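Local atomic coordinates of tyrosyl-DNA phosphodiesterase 2 (Danio rerio, PDB entry 4F1H), a protein that belongs to the endonuclease/exonuclease/phosphatase family, with a DNase I-like fold, and is modelled here with a magnesium ion and bound DNA. Residues V37-E42 / T70-R75. Residues are numbered along the deposited sequence; the frame is centred on the assembly and turned at random.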
ATOM      1  N   VAL B  37      24.634 -13.659  -5.855  1.00 14.73           N
ATOM      2  CA  VAL B  37      24.349 -12.299  -6.315  1.00 13.56           C
ATOM      3  C   VAL B  37      24.381 -11.376  -5.116  1.00 16.11           C
ATOM      4  O   VAL B  37      23.835 -11.711  -4.047  1.00 15.10           O
ATOM      5  CB  VAL B  37      22.962 -12.183  -6.974  1.00 15.97           C
ATOM      6  CG1 VAL B  37      22.769 -10.791  -7.624  1.00 16.94           C
ATOM      7  CG2 VAL B  37      22.759 -13.278  -8.065  1.00 17.57           C
ATOM      8  N   VAL B  38      24.992 -10.210  -5.281  1.00 16.52           N
ATOM      9  CA  VAL B  38      24.922  -9.185  -4.240  1.00 14.08           C
ATOM     10  C   VAL B  38      24.297  -7.954  -4.869  1.00 14.12           C
ATOM     11  O   VAL B  38      24.705  -7.529  -5.948  1.00 16.21           O
ATOM     12  CB  VAL B  38      26.297  -8.796  -3.700  1.00 14.92           C
ATOM     13  CG1 VAL B  38      26.151  -7.955  -2.427  1.00 14.92           C
ATOM     14  CG2 VAL B  38      27.148 -10.047  -3.409  1.00 16.67           C
ATOM     15  N   PHE B  39      23.299  -7.393  -4.186  1.00 12.70           N
ATOM     16  CA  PHE B  39      22.644  -6.168  -4.632  1.00 12.80           C
ATOM     17  C   PHE B  39      23.008  -5.115  -3.580  1.00 17.84           C
ATOM     18  O   PHE B  39      22.693  -5.290  -2.382  1.00 15.01           O
ATOM     19  CB  PHE B  39      21.100  -6.343  -4.596  1.00 13.08           C
ATOM     20  CG  PHE B  39      20.563  -7.469  -5.426  1.00 13.64           C
ATOM     21  CD1 PHE B  39      20.453  -8.755  -4.916  1.00 14.98           C
ATOM     22  CD2 PHE B  39      20.088  -7.231  -6.711  1.00 19.83           C
ATOM     23  CE1 PHE B  39      19.900  -9.806  -5.678  1.00 16.01           C
ATOM     24  CE2 PHE B  39      19.514  -8.284  -7.479  1.00 17.63           C
ATOM     25  CZ  PHE B  39      19.387  -9.551  -6.957  1.00 17.43           C
ATOM     26  N   LEU B  40      23.684  -4.039  -4.000  1.00 14.01           N
ATOM     27  CA  LEU B  40      24.174  -3.047  -3.028  1.00 11.98           C
ATOM     28  C   LEU B  40      23.611  -1.704  -3.351  1.00 13.26           C
ATOM     29  O   LEU B  40      23.373  -1.372  -4.530  1.00 13.96           O
ATOM     30  CB  LEU B  40      25.698  -2.960  -3.044  1.00 14.64           C
ATOM     31  CG  LEU B  40      26.402  -4.251  -2.603  1.00 15.50           C
ATOM     32  CD1 LEU B  40      27.922  -4.150  -2.780  1.00 21.00           C
ATOM     33  CD2 LEU B  40      26.067  -4.571  -1.167  1.00 18.64           C
ATOM     34  N   GLN B  41      23.366  -0.932  -2.296  1.00 12.39           N
ATOM     35  CA  GLN B  41      22.926   0.451  -2.501  1.00 11.95           C
ATOM     36  C   GLN B  41      23.802   1.437  -1.751  1.00 15.33           C
ATOM     37  O   GLN B  41      24.442   1.083  -0.764  1.00 14.50           O
ATOM     38  CB  GLN B  41      21.422   0.630  -2.149  1.00 14.30           C
ATOM     39  CG  GLN B  41      20.515  -0.368  -2.883  1.00 12.85           C
ATOM     40  CD  GLN B  41      20.467  -1.715  -2.145  1.00 15.65           C
ATOM     41  OE1 GLN B  41      20.486  -1.760  -0.902  1.00 16.06           O
ATOM     42  NE2 GLN B  41      20.435  -2.801  -2.895  1.00 13.68           N
ATOM     43  N   GLU B  42      23.864   2.674  -2.256  1.00 13.34           N
ATOM     44  CA  GLU B  42      24.646   3.743  -1.638  1.00 13.16           C
ATOM     45  C   GLU B  42      26.139   3.407  -1.572  1.00 14.93           C
ATOM     46  O   GLU B  42      26.855   3.774  -0.624  1.00 16.58           O
ATOM     47  CB  GLU B  42      24.030   4.129  -0.289  1.00 18.04           C
ATOM     48  CG  GLU B  42      24.173   5.592   0.028  1.00 26.42           C
ATOM     49  CD  GLU B  42      23.499   5.963   1.338  1.00 21.92           C
ATOM     50  OE1 GLU B  42      24.247   6.320   2.256  1.00 23.40           O
ATOM     51  OE2 GLU B  42      22.235   5.892   1.417  1.00 25.97           O
ATOM     52  N   THR B  70      23.990   2.366  -6.946  1.00 15.08           N
ATOM     53  CA  THR B  70      23.741   0.953  -6.612  1.00 13.13           C
ATOM     54  C   THR B  70      24.770   0.085  -7.322  1.00 12.86           C
ATOM     55  O   THR B  70      25.538   0.593  -8.166  1.00 16.76           O
ATOM     56  CB  THR B  70      22.360   0.545  -7.099  1.00 13.56           C
ATOM     57  OG1 THR B  70      22.278   0.793  -8.521  1.00 15.32           O
ATOM     58  CG2 THR B  70      21.271   1.390  -6.338  1.00 14.87           C
ATOM     59  N   GLY B  71      24.813  -1.210  -6.997  1.00 13.39           N
ATOM     60  CA  GLY B  71      25.655  -2.131  -7.745  1.00 14.74           C
ATOM     61  C   GLY B  71      25.063  -3.527  -7.699  1.00 13.57           C
ATOM     62  O   GLY B  71      24.262  -3.815  -6.825  1.00 15.12           O
ATOM     63  N   ILE B  72      25.417  -4.357  -8.673  1.00 14.45           N
ATOM     64  CA  ILE B  72      25.104  -5.769  -8.642  1.00 16.10           C
ATOM     65  C   ILE B  72      26.423  -6.522  -8.813  1.00 14.84           C
ATOM     66  O   ILE B  72      27.196  -6.228  -9.727  1.00 17.26           O
ATOM     67  CB  ILE B  72      24.101  -6.157  -9.752  1.00 12.51           C
ATOM     68  CG1 ILE B  72      22.733  -5.527  -9.506  1.00 12.94           C
ATOM     69  CG2 ILE B  72      23.950  -7.675  -9.829  1.00 15.57           C
ATOM     70  CD1 ILE B  72      21.756  -5.843 -10.677  1.00 20.70           C
ATOM     71  N   MET B  73      26.714  -7.454  -7.892  1.00 14.53           N
ATOM     72  CA  MET B  73      27.922  -8.291  -7.995  1.00 15.24           C
ATOM     73  C   MET B  73      27.439  -9.687  -8.319  1.00 18.75           C
ATOM     74  O   MET B  73      26.483 -10.202  -7.688  1.00 17.17           O
ATOM     75  CB  MET B  73      28.673  -8.307  -6.652  1.00 16.36           C
ATOM     76  CG  MET B  73      29.152  -6.927  -6.254  1.00 17.64           C
ATOM     77  SD  MET B  73      29.746  -6.912  -4.522  1.00 20.07           S
ATOM     78  CE  MET B  73      31.065  -8.162  -4.572  1.00 20.76           C
ATOM     79  N   LEU B  74      28.084 -10.320  -9.301  1.00 14.85           N
ATOM     80  CA  LEU B  74      27.728 -11.681  -9.740  1.00 14.98           C
ATOM     81  C   LEU B  74      28.875 -12.658  -9.459  1.00 13.60           C
ATOM     82  O   LEU B  74      30.025 -12.391  -9.813  1.00 15.79           O
ATOM     83  CB  LEU B  74      27.459 -11.691 -11.265  1.00 14.72           C
ATOM     84  CG  LEU B  74      26.401 -10.699 -11.735  1.00 16.89           C
ATOM     85  CD1 LEU B  74      26.263 -10.680 -13.289  1.00 18.93           C
ATOM     86  CD2 LEU B  74      25.085 -10.999 -11.047  1.00 17.18           C
ATOM     87  N   ARG B  75      28.602 -13.781  -8.794  1.00 15.33           N
ATOM     88  CA  ARG B  75      29.680 -14.729  -8.519  1.00 16.80           C
ATOM     89  C   ARG B  75      30.048 -15.459  -9.814  1.00 17.10           C
ATOM     90  O   ARG B  75      29.247 -16.252 -10.319  1.00 19.76           O
ATOM     91  CB  ARG B  75      29.239 -15.752  -7.473  1.00 18.69           C
ATOM     92  CG  ARG B  75      30.448 -16.572  -6.910  1.00 23.80           C
ATOM     93  CD  ARG B  75      30.217 -17.062  -5.463  1.00 36.13           C
ATOM     94  NE  ARG B  75      31.444 -17.689  -4.942  1.00 39.63           N
ATOM     95  CZ  ARG B  75      32.266 -17.153  -4.031  1.00 40.52           C
ATOM     96  NH1 ARG B  75      31.998 -15.983  -3.460  1.00 28.49           N
ATOM     97  NH2 ARG B  75      33.360 -17.812  -3.656  1.00 37.38           N
TER
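Val38 and Met73 sit opposite one another in register, as a hydrogen-bonded pair in the antiparallel pairing of strands 37-41 and 70-75, part of one of the two mixed sheets at the core of the DNase I-like alpha/beta/beta/alpha sandwich. The axes of these short strand segments come within 4.6 Å, at 167° between their N-to-C directions. Two reciprocal pairs of backbone bonds set the register: Val38 N and O with Met73 O and N, then Leu40 N and O with Gly71 O and N.

On the face bearing Val38, Leu40 and Met73, the Val38 and Met73 side chains run side by side, CB to CB 3.8 Å. Met73 CG stands anti to its carbonyl carbon (chi1 -62°), and with CB-CG extended (chi2 169°), SD leans across toward the Val38-Leu40 strand, 3.7 Å from Leu40 CD1. The contact is diagonal, on the same face as the place beside Leu40 where Gly71 has no side chain. Tyr58 of strand 58-62 packs against both Val38 and Met73.

The other face carries Val37, Phe39, Ile72 and Leu74. Ile72 touches Leu99 and Leu74 touches Val103, both on strand 97-105 of the second sheet, which places this side in the sandwich interior. Val37 CG1 serves three neighbours: Ile72 CG2 at 4.0 Å, Leu74 CD2 at 4.1 Å, and one face of the Phe39 ring, where it sits 3.5 Å above the plane toward the rim. Ile72 CG1 reaches Phe39 CD2 at 4.2 Å. Near the corner at Glu42, Gln41 gives NE2 to Thr114 OG1, while its CG meets Thr70 CG2 at 3.9 Å.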